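Local coordinates for putative secreted cellulose binding protein (Streptomyces coelicolor, PDB 4OY7) that cleaves glycosidic bonds of cellulose oxidatively with a single copper ion, as the catalytic domain of a larger secreted lytic polysaccharide monooxygenase, at residues H1-A4 against R10-L13. Numbering follows the deposited sequence.
Sequences HGVA and RTYL. With CU (copper (II) ion), chain I.
Val-3 meets the first turn of helix 10-18 through one methyl branch. Its CG2 lies 3.8 Å from OG1 of Thr-11, and the two side chains cross at about a right angle. The same CG2 reaches CB of Tyr-12 at 4.2 Å, a loose apolar contact. A chi1 of -69° puts CG1 of Val-3 anti to the carbonyl carbon and leaves CG2 between the backbone N and that carbon. One residue on, the carbonyl O of Ala-4 approaches CB of Tyr-12 at 3.7 Å. It lies 4.0 Å from CG and CD2 of the Tyr-12 ring, obliquely to it. No hydrogen bond joins the two segments, so the contact is van der Waals packing.

Thr-11 OG1 donates a hydrogen bond to the backbone O of Trp-47. The Tyr-12 ring also meets the ring of Trp-47, at about 50° between planes.

Two residues before Val-3 the chain begins at the copper. His-1 binds the metal with its terminal N and with ND1, each at 2.2 Å. His-110 completes the histidine brace characteristic of this enzyme family, and a water is also bound.

Val-3 forms a backbone hydrogen bond with Ser-105. Segment 1-4 runs from the copper site into edge strand 4-6, which pairs antiparallel with strand 99-105. Both segments bond to strand 184-193, Ala-4 N through Ser-187 OG and Arg-10 through the backbone of Cys-188.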
loop_
_atom_site.group_PDB
_atom_site.type_symbol
_atom_site.label_atom_id
_atom_site.label_comp_id
_atom_site.label_asym_id
_atom_site.label_seq_id
_atom_site.Cartn_x
_atom_site.Cartn_y
_atom_site.Cartn_z
ATOM N N HIS A 1 -2.024 10.929 -6.666
ATOM C CA HIS A 1 -1.807 9.552 -7.188
ATOM C C HIS A 1 -0.514 9.013 -6.647
ATOM O O HIS A 1 0.572 9.604 -6.864
ATOM C CB HIS A 1 -1.830 9.517 -8.714
ATOM C CG HIS A 1 -3.213 9.546 -9.282
ATOM N ND1 HIS A 1 -4.146 10.484 -8.901
ATOM C CD2 HIS A 1 -3.825 8.760 -10.199
ATOM C CE1 HIS A 1 -5.269 10.288 -9.570
ATOM N NE2 HIS A 1 -5.100 9.255 -10.369
ATOM N N GLY A 2 -0.642 7.891 -5.945
ATOM C CA GLY A 2 0.485 7.172 -5.392
ATOM C C GLY A 2 0.047 6.160 -4.350
ATOM O O GLY A 2 -0.990 6.331 -3.696
ATOM N N VAL A 3 0.860 5.117 -4.235
ATOM C CA VAL A 3 0.844 4.175 -3.139
ATOM C C VAL A 3 2.305 3.975 -2.684
ATOM O O VAL A 3 3.242 4.497 -3.316
ATOM C CB VAL A 3 0.231 2.825 -3.554
ATOM C CG1 VAL A 3 -1.273 2.967 -3.813
ATOM C CG2 VAL A 3 0.983 2.216 -4.735
ATOM N N ALA A 4 2.491 3.238 -1.588
ATOM C CA ALA A 4 3.779 3.037 -1.020
ATOM C C ALA A 4 4.699 2.306 -2.013
ATOM O O ALA A 4 4.275 1.351 -2.684
ATOM C CB ALA A 4 3.681 2.246 0.266
ATOM N N ARG A 10 0.945 -3.654 -2.600
ATOM C CA ARG A 10 0.642 -4.831 -3.446
ATOM C C ARG A 10 0.645 -4.498 -4.931
ATOM O O ARG A 10 1.249 -5.222 -5.741
ATOM C CB ARG A 10 -0.692 -5.444 -3.053
ATOM C CG ARG A 10 -0.641 -6.138 -1.707
ATOM C CD ARG A 10 -1.960 -6.749 -1.264
ATOM N NE ARG A 10 -1.693 -7.554 -0.080
ATOM C CZ ARG A 10 -2.602 -8.151 0.668
ATOM N NH1 ARG A 10 -3.893 -8.037 0.365
ATOM N NH2 ARG A 10 -2.216 -8.854 1.731
ATOM N N THR A 11 -0.044 -3.427 -5.299
ATOM C CA THR A 11 -0.073 -3.063 -6.713
ATOM C C THR A 11 1.314 -2.664 -7.244
ATOM O O THR A 11 1.658 -2.949 -8.383
ATOM C CB THR A 11 -1.081 -1.965 -7.046
ATOM O OG1 THR A 11 -0.810 -0.789 -6.270
ATOM C CG2 THR A 11 -2.521 -2.462 -6.839
ATOM N N TYR A 12 2.111 -2.000 -6.416
ATOM C CA TYR A 12 3.428 -1.572 -6.848
ATOM C C TYR A 12 4.365 -2.759 -7.012
ATOM O O TYR A 12 5.003 -2.909 -8.017
ATOM C CB TYR A 12 4.008 -0.529 -5.882
ATOM C CG TYR A 12 5.368 -0.045 -6.294
ATOM C CD1 TYR A 12 5.547 0.677 -7.474
ATOM C CD2 TYR A 12 6.495 -0.348 -5.531
ATOM C CE1 TYR A 12 6.807 1.131 -7.861
ATOM C CE2 TYR A 12 7.744 0.104 -5.915
ATOM C CZ TYR A 12 7.904 0.823 -7.079
ATOM O OH TYR A 12 9.192 1.251 -7.448
ATOM N N LEU A 13 4.418 -3.623 -6.012
ATOM C CA LEU A 13 5.285 -4.802 -6.123
ATOM C C LEU A 13 4.819 -5.721 -7.233
ATOM O O LEU A 13 5.633 -6.352 -7.876
ATOM C CB LEU A 13 5.384 -5.559 -4.814
ATOM C CG LEU A 13 6.084 -4.833 -3.660
ATOM C CD1 LEU A 13 6.222 -5.722 -2.442
ATOM C CD2 LEU A 13 7.449 -4.282 -4.065
HETATM CU CU CU I . -3.592 12.228 -7.593
HETATM O O HOH W 1 -5.269 12.845 -7.633
#